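Local coordinates for cysteine desulfurase (Thermococcus onnurineus, PDB 5B89), which probably catalyses the pyridoxal-phosphate-dependent removal of sulfur from L-cysteine, passing it to a sulfur carrier and releasing L-alanine, at residues 127-130 / 131-135; 137-140 / 141-144; 182-186 / 187-191; 193-196 / 197-200. All coordinates share one frame; numbering follows the deposited sequence.

Interaction 1 (127-130 / 131-135). With PLP (pyridoxal-5'-phosphate), chain G.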
loop_
_atom_site.group_PDB
_atom_site.type_symbol
_atom_site.label_atom_id
_atom_site.label_comp_id
_atom_site.label_asym_id
_atom_site.label_seq_id
_atom_site.Cartn_x
_atom_site.Cartn_y
_atom_site.Cartn_z
ATOM N N ILE B 127 -21.981 3.419 18.099
ATOM C CA ILE B 127 -21.593 3.372 16.685
ATOM C C ILE B 127 -22.711 2.627 15.972
ATOM O O ILE B 127 -23.119 1.658 16.444
ATOM C CB ILE B 127 -20.287 2.648 16.466
ATOM C CG1 ILE B 127 -19.153 3.462 17.048
ATOM C CG2 ILE B 127 -19.978 2.482 14.978
ATOM C CD1 ILE B 127 -17.879 2.690 17.130
ATOM N N VAL B 128 -23.171 3.155 14.852
ATOM C CA VAL B 128 -24.257 2.530 14.069
ATOM C C VAL B 128 -23.684 2.133 12.694
ATOM O O VAL B 128 -23.045 2.951 12.084
ATOM C CB VAL B 128 -25.419 3.424 13.923
ATOM C CG1 VAL B 128 -26.528 2.881 13.021
ATOM C CG2 VAL B 128 -25.977 3.789 15.319
ATOM N N THR B 129 -24.051 0.928 12.246
ATOM C CA THR B 129 -23.725 0.515 10.890
ATOM C C THR B 129 -24.879 -0.299 10.351
ATOM O O THR B 129 -25.909 -0.371 10.942
ATOM C CB THR B 129 -22.387 -0.181 10.907
ATOM O OG1 THR B 129 -21.989 -0.463 9.566
ATOM C CG2 THR B 129 -22.490 -1.533 11.548
ATOM N N THR B 130 -24.700 -0.892 9.175
ATOM C CA THR B 130 -25.711 -1.780 8.549
ATOM C C THR B 130 -25.395 -3.220 8.915
ATOM O O THR B 130 -24.278 -3.567 9.177
ATOM C CB THR B 130 -25.837 -1.606 7.018
ATOM O OG1 THR B 130 -24.834 -2.409 6.358
ATOM C CG2 THR B 130 -25.754 -0.250 6.562
ATOM N N PRO B 131 -26.346 -4.106 8.696
ATOM C CA PRO B 131 -26.062 -5.501 8.916
ATOM C C PRO B 131 -25.507 -6.151 7.695
ATOM O O PRO B 131 -25.378 -7.328 7.720
ATOM C CB PRO B 131 -27.427 -6.117 9.161
ATOM C CG PRO B 131 -28.365 -5.229 8.476
ATOM C CD PRO B 131 -27.764 -3.854 8.457
ATOM N N TYR B 132 -25.197 -5.415 6.660
ATOM C CA TYR B 132 -24.735 -6.027 5.440
ATOM C C TYR B 132 -23.310 -5.706 5.083
ATOM O O TYR B 132 -22.880 -5.950 3.981
ATOM C CB TYR B 132 -25.616 -5.575 4.276
ATOM C CG TYR B 132 -27.109 -5.508 4.502
ATOM C CD1 TYR B 132 -27.875 -6.636 4.516
ATOM C CD2 TYR B 132 -27.734 -4.331 4.597
ATOM C CE1 TYR B 132 -29.240 -6.578 4.685
ATOM C CE2 TYR B 132 -29.082 -4.260 4.761
ATOM C CZ TYR B 132 -29.831 -5.400 4.817
ATOM O OH TYR B 132 -31.159 -5.297 4.998
ATOM N N GLU B 133 -22.603 -5.147 6.034
ATOM C CA GLU B 133 -21.264 -4.735 5.772
ATOM C C GLU B 133 -20.238 -5.813 5.416
ATOM O O GLU B 133 -20.271 -6.860 5.939
ATOM C CB GLU B 133 -20.748 -3.954 6.973
ATOM C CG GLU B 133 -21.535 -2.697 7.333
ATOM C CD GLU B 133 -21.565 -1.629 6.233
ATOM O OE1 GLU B 133 -20.504 -1.333 5.692
ATOM O OE2 GLU B 133 -22.641 -1.130 5.942
ATOM N N HIS B 134 -19.329 -5.465 4.517
ATOM C CA HIS B 134 -18.186 -6.284 4.192
ATOM C C HIS B 134 -17.355 -6.260 5.494
ATOM O O HIS B 134 -17.439 -5.320 6.230
ATOM C CB HIS B 134 -17.435 -5.615 3.032
ATOM C CG HIS B 134 -16.096 -6.185 2.715
ATOM N ND1 HIS B 134 -15.843 -6.909 1.579
ATOM C CD2 HIS B 134 -14.917 -6.046 3.336
ATOM C CE1 HIS B 134 -14.568 -7.226 1.543
ATOM N NE2 HIS B 134 -13.987 -6.717 2.597
ATOM N N HIS B 135 -16.563 -7.283 5.726
ATOM C CA HIS B 135 -15.785 -7.425 6.957
ATOM C C HIS B 135 -14.886 -6.214 7.195
ATOM O O HIS B 135 -14.605 -5.871 8.387
ATOM C CB HIS B 135 -14.992 -8.678 6.955
ATOM C CG HIS B 135 -15.856 -9.923 6.881
ATOM N ND1 HIS B 135 -15.416 -11.103 6.320
ATOM C CD2 HIS B 135 -17.147 -10.099 7.206
ATOM C CE1 HIS B 135 -16.413 -12.002 6.374
ATOM N NE2 HIS B 135 -17.486 -11.402 6.844
HETATM N N1 PLP G . -16.019 -2.808 1.148
HETATM C C2 PLP G . -16.771 -3.191 0.080
HETATM C C2A PLP G . -18.238 -2.829 -0.012
HETATM C C3 PLP G . -16.127 -3.969 -0.898
HETATM O O3 PLP G . -16.830 -4.373 -1.986
HETATM C C4 PLP G . -14.741 -4.251 -0.790
HETATM C C4A PLP G . -14.093 -5.181 -1.891
HETATM C C5 PLP G . -14.033 -3.732 0.324
HETATM C C6 PLP G . -14.680 -3.022 1.312
HETATM C C5A PLP G . -12.553 -4.075 0.465
HETATM O O4P PLP G . -11.811 -3.419 -0.608
HETATM P P PLP G . -10.305 -3.781 -0.595
HETATM O O1P PLP G . -9.792 -3.109 -1.776
HETATM O O2P PLP G . -10.252 -5.306 -0.721
HETATM O O3P PLP G . -9.740 -3.356 0.678
#

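Interaction 2 (137-140 / 141-144)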
loop_
_atom_site.group_PDB
_atom_site.type_symbol
_atom_site.label_atom_id
_atom_site.label_comp_id
_atom_site.label_asym_id
_atom_site.label_seq_id
_atom_site.Cartn_x
_atom_site.Cartn_y
_atom_site.Cartn_z
ATOM N N ASP B 137 -15.522 -3.138 6.792
ATOM C CA ASP B 137 -16.319 -2.058 7.383
ATOM C C ASP B 137 -17.096 -2.560 8.604
ATOM O O ASP B 137 -18.043 -1.957 8.957
ATOM C CB ASP B 137 -17.265 -1.367 6.399
ATOM C CG ASP B 137 -17.737 0.032 6.907
ATOM O OD1 ASP B 137 -16.988 0.640 7.635
ATOM O OD2 ASP B 137 -18.832 0.449 6.568
ATOM N N LEU B 138 -16.662 -3.657 9.183
ATOM C CA LEU B 138 -17.300 -4.208 10.363
ATOM C C LEU B 138 -16.297 -4.452 11.470
ATOM O O LEU B 138 -16.438 -3.917 12.517
ATOM C CB LEU B 138 -18.030 -5.485 10.004
ATOM C CG LEU B 138 -18.659 -6.200 11.171
ATOM C CD1 LEU B 138 -19.582 -5.260 11.879
ATOM C CD2 LEU B 138 -19.404 -7.426 10.722
ATOM N N LEU B 139 -15.278 -5.230 11.191
ATOM C CA LEU B 139 -14.294 -5.586 12.172
ATOM C C LEU B 139 -13.644 -4.417 12.864
ATOM O O LEU B 139 -13.459 -4.467 14.076
ATOM C CB LEU B 139 -13.238 -6.536 11.574
ATOM C CG LEU B 139 -13.497 -8.016 11.702
ATOM C CD1 LEU B 139 -14.796 -8.410 11.058
ATOM C CD2 LEU B 139 -12.320 -8.788 11.134
ATOM N N PRO B 140 -13.206 -3.352 12.144
ATOM C CA PRO B 140 -12.626 -2.271 12.909
ATOM C C PRO B 140 -13.569 -1.686 13.944
ATOM O O PRO B 140 -13.073 -1.232 15.014
ATOM C CB PRO B 140 -12.190 -1.250 11.815
ATOM C CG PRO B 140 -12.045 -2.108 10.580
ATOM C CD PRO B 140 -13.161 -3.117 10.696
ATOM N N TRP B 141 -14.855 -1.631 13.664
ATOM C CA TRP B 141 -15.819 -1.055 14.576
ATOM C C TRP B 141 -16.072 -2.029 15.713
ATOM O O TRP B 141 -16.261 -1.586 16.891
ATOM C CB TRP B 141 -17.092 -0.690 13.863
ATOM C CG TRP B 141 -16.850 0.166 12.618
ATOM C CD1 TRP B 141 -17.180 -0.222 11.374
ATOM C CD2 TRP B 141 -16.202 1.385 12.551
ATOM N NE1 TRP B 141 -16.782 0.731 10.494
ATOM C CE2 TRP B 141 -16.122 1.696 11.180
ATOM C CE3 TRP B 141 -15.587 2.225 13.484
ATOM C CZ2 TRP B 141 -15.510 2.887 10.720
ATOM C CZ3 TRP B 141 -14.974 3.419 13.004
ATOM C CH2 TRP B 141 -14.987 3.707 11.655
ATOM N N GLN B 142 -16.102 -3.321 15.409
ATOM C CA GLN B 142 -16.215 -4.362 16.470
ATOM C C GLN B 142 -15.102 -4.327 17.410
ATOM O O GLN B 142 -15.330 -4.445 18.653
ATOM C CB GLN B 142 -16.316 -5.754 15.838
ATOM C CG GLN B 142 -17.623 -6.020 15.162
ATOM C CD GLN B 142 -17.608 -7.371 14.456
ATOM O OE1 GLN B 142 -16.558 -7.774 13.929
ATOM N NE2 GLN B 142 -18.718 -8.014 14.380
ATOM N N ARG B 143 -13.866 -4.222 16.962
ATOM C CA ARG B 143 -12.662 -4.139 17.792
ATOM C C ARG B 143 -12.754 -2.926 18.649
ATOM O O ARG B 143 -12.514 -3.013 19.882
ATOM C CB ARG B 143 -11.333 -4.199 16.967
ATOM C CG ARG B 143 -10.066 -4.106 17.758
ATOM C CD ARG B 143 -8.817 -4.167 16.801
ATOM N NE ARG B 143 -8.808 -3.114 15.806
ATOM C CZ ARG B 143 -7.942 -3.012 14.788
ATOM N NH1 ARG B 143 -7.004 -3.937 14.666
ATOM N NH2 ARG B 143 -8.058 -1.955 13.911
ATOM N N LEU B 144 -13.077 -1.777 18.085
ATOM C CA LEU B 144 -13.090 -0.485 18.848
ATOM C C LEU B 144 -14.149 -0.631 19.931
ATOM O O LEU B 144 -13.930 -0.281 21.138
ATOM C CB LEU B 144 -13.325 0.651 17.887
ATOM C CG LEU B 144 -13.160 2.080 18.347
ATOM C CD1 LEU B 144 -11.707 2.255 18.763
ATOM C CD2 LEU B 144 -13.499 3.008 17.185
HETATM O O HOH W 1 -10.310 -0.710 15.300
#

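Interaction 3 (182-186 / 187-191). With ALA (alanine), chain H; PLP (pyridoxal-5'-phosphate), chain G.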
loop_
_atom_site.group_PDB
_atom_site.type_symbol
_atom_site.label_atom_id
_atom_site.label_comp_id
_atom_site.label_asym_id
_atom_site.label_seq_id
_atom_site.Cartn_x
_atom_site.Cartn_y
_atom_site.Cartn_z
ATOM N N HIS B 182 -21.932 2.189 0.691
ATOM C CA HIS B 182 -22.748 2.738 -0.334
ATOM C C HIS B 182 -23.488 1.656 -1.105
ATOM O O HIS B 182 -24.716 1.760 -1.399
ATOM C CB HIS B 182 -21.889 3.603 -1.254
ATOM C CG HIS B 182 -22.575 4.471 -2.180
ATOM N ND1 HIS B 182 -21.890 5.409 -2.947
ATOM C CD2 HIS B 182 -23.881 4.594 -2.552
ATOM C CE1 HIS B 182 -22.724 6.078 -3.704
ATOM N NE2 HIS B 182 -23.937 5.600 -3.481
ATOM N N VAL B 183 -22.768 0.644 -1.520
ATOM C CA VAL B 183 -23.272 -0.557 -2.223
ATOM C C VAL B 183 -22.743 -1.779 -1.571
ATOM O O VAL B 183 -21.594 -1.909 -1.272
ATOM C CB VAL B 183 -22.748 -0.512 -3.691
ATOM C CG1 VAL B 183 -23.153 -1.802 -4.499
ATOM C CG2 VAL B 183 -23.242 0.724 -4.417
ATOM N N SER B 184 -23.622 -2.793 -1.361
ATOM C CA SER B 184 -23.272 -4.078 -0.891
ATOM C C SER B 184 -22.565 -4.952 -1.952
ATOM O O SER B 184 -23.150 -5.117 -3.007
ATOM C CB SER B 184 -24.520 -4.817 -0.459
ATOM O OG SER B 184 -24.186 -6.181 -0.159
ATOM N N ASN B 185 -21.397 -5.489 -1.628
ATOM C CA ASN B 185 -20.661 -6.347 -2.544
ATOM C C ASN B 185 -21.285 -7.723 -2.678
ATOM O O ASN B 185 -20.851 -8.469 -3.503
ATOM C CB ASN B 185 -19.220 -6.469 -2.053
ATOM C CG ASN B 185 -19.113 -7.198 -0.725
ATOM O OD1 ASN B 185 -19.788 -6.813 0.272
ATOM N ND2 ASN B 185 -18.289 -8.217 -0.681
ATOM N N ALA B 186 -22.176 -8.126 -1.787
ATOM C CA ALA B 186 -22.798 -9.439 -1.855
ATOM C C ALA B 186 -24.165 -9.370 -2.424
ATOM O O ALA B 186 -24.546 -10.284 -3.199
ATOM C CB ALA B 186 -22.880 -10.051 -0.455
ATOM N N LEU B 187 -24.985 -8.411 -2.001
ATOM C CA LEU B 187 -26.304 -8.220 -2.483
ATOM C C LEU B 187 -26.552 -7.258 -3.612
ATOM O O LEU B 187 -27.528 -7.367 -4.353
ATOM C CB LEU B 187 -27.260 -7.720 -1.349
ATOM C CG LEU B 187 -27.307 -8.649 -0.166
ATOM C CD1 LEU B 187 -28.020 -7.998 1.021
ATOM C CD2 LEU B 187 -28.122 -9.895 -0.569
ATOM N N GLY B 188 -25.636 -6.303 -3.838
ATOM C CA GLY B 188 -25.841 -5.272 -4.820
ATOM C C GLY B 188 -26.820 -4.160 -4.501
ATOM O O GLY B 188 -27.051 -3.280 -5.287
ATOM N N VAL B 189 -27.289 -4.163 -3.267
ATOM C CA VAL B 189 -28.125 -3.048 -2.856
ATOM C C VAL B 189 -27.386 -1.691 -2.864
ATOM O O VAL B 189 -26.230 -1.668 -2.351
ATOM C CB VAL B 189 -28.807 -3.260 -1.461
ATOM C CG1 VAL B 189 -27.866 -3.666 -0.373
ATOM C CG2 VAL B 189 -29.699 -2.097 -1.128
ATOM N N ILE B 190 -28.030 -0.698 -3.420
ATOM C CA ILE B 190 -27.572 0.699 -3.317
ATOM C C ILE B 190 -28.298 1.322 -2.173
ATOM O O ILE B 190 -29.475 1.595 -2.323
ATOM C CB ILE B 190 -27.755 1.497 -4.620
ATOM C CG1 ILE B 190 -27.163 0.718 -5.886
ATOM C CG2 ILE B 190 -27.088 2.896 -4.501
ATOM C CD1 ILE B 190 -27.524 1.340 -7.159
ATOM N N HIS B 191 -27.633 1.622 -1.083
ATOM C CA HIS B 191 -28.308 2.288 0.019
ATOM C C HIS B 191 -28.546 3.767 -0.213
ATOM O O HIS B 191 -27.933 4.371 -1.025
ATOM C CB HIS B 191 -27.499 2.093 1.278
ATOM C CG HIS B 191 -27.437 0.678 1.734
ATOM N ND1 HIS B 191 -26.261 0.016 1.983
ATOM C CD2 HIS B 191 -28.413 -0.217 1.944
ATOM C CE1 HIS B 191 -26.521 -1.211 2.362
ATOM N NE2 HIS B 191 -27.820 -1.371 2.346
HETATM N N ALA H . -14.949 -6.438 -2.035
HETATM C CA ALA H . -14.465 -7.566 -2.973
HETATM C C ALA H . -15.252 -8.899 -2.980
HETATM O O ALA H . -16.423 -8.839 -2.534
HETATM C CB ALA H . -12.981 -7.965 -2.852
HETATM O OXT ALA H . -14.865 -10.011 -3.499
HETATM N N1 PLP G . -16.019 -2.808 1.148
HETATM C C2 PLP G . -16.771 -3.191 0.080
HETATM C C2A PLP G . -18.238 -2.829 -0.012
HETATM C C3 PLP G . -16.127 -3.969 -0.898
HETATM O O3 PLP G . -16.830 -4.373 -1.986
HETATM C C4 PLP G . -14.741 -4.251 -0.790
HETATM C C4A PLP G . -14.093 -5.181 -1.891
HETATM C C5 PLP G . -14.033 -3.732 0.324
HETATM C C6 PLP G . -14.680 -3.022 1.312
HETATM C C5A PLP G . -12.553 -4.075 0.465
HETATM O O4P PLP G . -11.811 -3.419 -0.608
HETATM P P PLP G . -10.305 -3.781 -0.595
HETATM O O1P PLP G . -9.792 -3.109 -1.776
HETATM O O2P PLP G . -10.252 -5.306 -0.721
HETATM O O3P PLP G . -9.740 -3.356 0.678
#

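Interaction 4 (193-196 / 197-200)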
loop_
_atom_site.group_PDB
_atom_site.type_symbol
_atom_site.label_atom_id
_atom_site.label_comp_id
_atom_site.label_asym_id
_atom_site.label_seq_id
_atom_site.Cartn_x
_atom_site.Cartn_y
_atom_site.Cartn_z
ATOM N N VAL B 193 -27.651 6.515 0.764
ATOM C CA VAL B 193 -26.585 7.176 1.477
ATOM C C VAL B 193 -26.779 8.688 1.706
ATOM O O VAL B 193 -26.415 9.176 2.734
ATOM C CB VAL B 193 -25.211 6.854 0.875
ATOM C CG1 VAL B 193 -24.131 7.582 1.620
ATOM C CG2 VAL B 193 -24.921 5.385 0.974
ATOM N N GLU B 194 -27.346 9.364 0.759
ATOM C CA GLU B 194 -27.563 10.769 0.947
ATOM C C GLU B 194 -28.497 11.004 2.117
ATOM O O GLU B 194 -28.264 11.837 2.915
ATOM C CB GLU B 194 -28.106 11.393 -0.315
ATOM C CG GLU B 194 -27.184 11.278 -1.506
ATOM C CD GLU B 194 -27.880 11.745 -2.749
ATOM O OE1 GLU B 194 -27.873 10.999 -3.720
ATOM O OE2 GLU B 194 -28.484 12.833 -2.694
ATOM N N GLU B 195 -29.534 10.203 2.205
ATOM C CA GLU B 195 -30.482 10.341 3.297
ATOM C C GLU B 195 -29.897 9.948 4.631
ATOM O O GLU B 195 -30.128 10.610 5.578
ATOM C CB GLU B 195 -31.745 9.557 3.019
ATOM C CG GLU B 195 -32.850 9.811 4.033
ATOM C CD GLU B 195 -33.273 11.291 4.150
ATOM O OE1 GLU B 195 -33.301 12.019 3.169
ATOM O OE2 GLU B 195 -33.551 11.700 5.271
ATOM N N LEU B 196 -29.128 8.871 4.660
ATOM C CA LEU B 196 -28.479 8.445 5.878
ATOM C C LEU B 196 -27.493 9.573 6.318
ATOM O O LEU B 196 -27.369 9.839 7.535
ATOM C CB LEU B 196 -27.716 7.109 5.657
ATOM C CG LEU B 196 -28.675 5.932 5.382
ATOM C CD1 LEU B 196 -27.875 4.767 4.855
ATOM C CD2 LEU B 196 -29.277 5.510 6.687
ATOM N N GLY B 197 -26.761 10.162 5.386
ATOM C CA GLY B 197 -25.839 11.236 5.698
ATOM C C GLY B 197 -26.550 12.457 6.225
ATOM O O GLY B 197 -26.008 13.137 7.088
ATOM N N LYS B 198 -27.657 12.771 5.651
ATOM C CA LYS B 198 -28.516 13.891 6.157
ATOM C C LYS B 198 -28.909 13.605 7.566
ATOM O O LYS B 198 -28.776 14.501 8.454
ATOM C CB LYS B 198 -29.709 14.169 5.282
ATOM C CG LYS B 198 -30.680 15.204 5.876
ATOM C CD LYS B 198 -31.923 15.338 5.012
ATOM C CE LYS B 198 -33.147 15.990 5.803
ATOM N NZ LYS B 198 -32.720 17.266 6.403
ATOM N N ILE B 199 -29.392 12.450 7.906
ATOM C CA ILE B 199 -29.674 12.049 9.240
ATOM C C ILE B 199 -28.520 12.192 10.187
ATOM O O ILE B 199 -28.614 12.779 11.289
ATOM C CB ILE B 199 -30.309 10.646 9.355
ATOM C CG1 ILE B 199 -31.615 10.551 8.514
ATOM C CG2 ILE B 199 -30.568 10.304 10.778
ATOM C CD1 ILE B 199 -32.096 9.144 8.254
ATOM N N ALA B 200 -27.358 11.684 9.768
ATOM C CA ALA B 200 -26.181 11.766 10.630
ATOM C C ALA B 200 -25.787 13.229 10.793
ATOM O O ALA B 200 -25.418 13.563 11.969
ATOM C CB ALA B 200 -24.982 10.957 9.974
#

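Interaction 1 (127-130 / 131-135)
Thr130 and Glu133 meet across a type I turn, where Thr130 OG1 donates to Glu133 OE2 at 2.6 Å, a short bond. The carboxylate is entered on its anti side, and the two side chains cross at about a right angle. Thr130 gets there by holding OG1 between its own N and carbonyl carbon (chi1 85°), a rotation that lets the same oxygen accept from Tyr132 N at 3.0 Å, as in an ST turn. In Glu133, chi1 of -60° brings CG to 3.2 Å from Thr129 OG1, and a bend at chi2 (-61°) then turns the carboxylate toward Thr130. The Thr129 hydroxyl is bonded to Ala179 O on the neighbouring strand 177-181. Glu133 OE2 has a second donor in Gln181 N, so the carboxylate is gripped from both the turn and that strand. Pro131 CG sits 3.8 Å above the centre of the Tyr132 ring, while the phenol oxygen is bonded to Asp158 O. Beyond the turn the His134 ring lies face-on over the cofactor, with His134 CD2 3.6 Å from PLP C6. A turn leaving a parallel strand and delivering a histidine over the pyridine ring belongs to the cofactor site of fold type I, class-V aminotransferase relatives.

Interaction 2 (137-140 / 141-144)
Trp141 NE1 donates to Asp137 OD1 at 2.9 Å, nearly straight (172°). The oxygen lies in the indole plane, whereas the donor stands well above the carboxylate plane, the two planes being 77° apart. Trp141 CG lies beside its own backbone N (chi1 -52°), which turns the indole back toward Asp137. Asp137 OD2, by contrast, is close to Glu133 OE1, a like-charged neighbour that may raise the proton affinity of one of the two groups. Leu138 is the N-cap of helix 139-148, and its carbonyl takes Gln142 N at 3.0 Å plus a weak bond from Trp141 N. The helix is the connection of a beta-alpha-beta unit between the parallel strands 126-129 and 151-154. Arg143 N then bonds to Leu139 O at 2.9 Å, and Leu144 N to Pro140 O at 3.1 Å. A water 2.8 Å from Pro140 O donates to it and accepts from Arg143 NE. Arg143 NH1 is bonded to Pro260 O of the second subunit. Gln142 lays its amide against Leu138 CG, and NE2 is held by Ser271 O and Leu272 O of the second subunit. Gln142 OE1, 3.4 Å from Leu139 CD1, is buried with no polar partner in the model.

Interaction 3 (182-186 / 187-191)
Residues 182-186 and 187-191 run nearly antiparallel and are joined by one beta bridge, Val183 facing Ile190 as a non-hydrogen-bonded pair, flanked by the backbone bonds His191 N to His182 O (2.9 Å) and Ser184 N to Val189 O (3.0 Å).

Ser184 OG ties the reversal together. Lying anti to its backbone N (chi1 172°), the hydroxyl turns into the bend and accepts twice: from Leu187 N at 3.0 Å and from Ala186 N at 3.2 Å. The second of these makes an ST turn. The chain reverses between Ser184 and Gly188; Gly188 N donates to Ser184 O, and the positive phi of the glycine (74°) puts it in the left-handed region. Ser184 CB rests on Val189 CG1 at 3.5 Å. Along the bridge, Val183 CG2 and Ile190 CG1 touch loosely, the two side chains lying side by side and pointing the same way, and Val183 CA makes a CA-H...O contact with Val189 O.

Asn185 points away from the rest of the loop, toward the ligands. Its ND2 donates to the carboxylate O of the bound alanine at 2.7 Å, and also bonds to His375 O. Asn185 CB comes within 3.2 Å of PLP O3. Asn185 O accepts from Arg391 NH1, which also bonds to the alanine. A tight loop following strand 177-181, presenting an asparagine to both the cofactor and the bound alanine, probably the product, is part of the substrate pocket of this PLP-dependent cysteine desulfurase.

Interaction 4 (193-196 / 197-200)
Glu195 and Lys198 lie side by side on one turn of helix 193-203, pointing the same way. The backbone bonds come first. Gly197 N donates to Val193 O, Lys198 N to Glu194 O, Ile199 N to Glu195 O and Ala200 N to Leu196 O, all at 2.9-3.1 Å. These are four consecutive i to i+4 bonds of a regular alpha helix. Glu194 O has an additional weak bond from His226 ND1.

The charged groups come next. The Glu195 carboxylate touches Lys198 only at an aliphatic carbon, with OE1 and OE2 both 4.0 Å from Lys198 CD. The opposite charges stay apart, Glu195 OE2 being 5.7 Å from Lys198 NZ, so no salt bridge forms between them. The lysine chain instead bends at chi4, and its NZ forms a salt bridge with Asp202 OD2 one turn further along. Glu195 itself is bent at chi2 (58°), which swings its OE2 over the flank of Ile199, 3.9 Å from CG1.

The apolar contacts are mostly to partners beyond these residues. Val193, Leu196 and Ala200 pack on Phe207 of strand 206-210, Leu196 also meets Leu165 and Ala168 of helix 165-172, and Ile199 rests on Ile172 there. The helix links strands 177-181 and 206-210 in a beta-alpha-beta unit. Its chemistry is therefore amphipathic: backbone bonds hold the coil, the apolar side is buried against the sheet and its neighbouring helix, and Glu194 and Lys198 face solvent, where attraction between Glu195 and Lys198 is probably no more than weak and long-range.

The four contacts follow one another along the chain through two beta-alpha-beta units of the seven-stranded sheet. Interactions 1 and 3 both reach the cofactor, and their centres are 11 Å apart. They touch where His134 ND1 lies 3.6 Å from Asn185 ND2 and where Tyr132 CD1 meets Leu187 CD1 at 3.8 Å. Interaction 2, centred 9 Å from interaction 1, packs on it through His135 O and Pro140 CD, and both touch the second subunit. Interaction 4 leans on interaction 3 by Val193 CG2, 3.7 Å from His182 CA. Its Val193 side chain stays about 11 Å from the bound PLP.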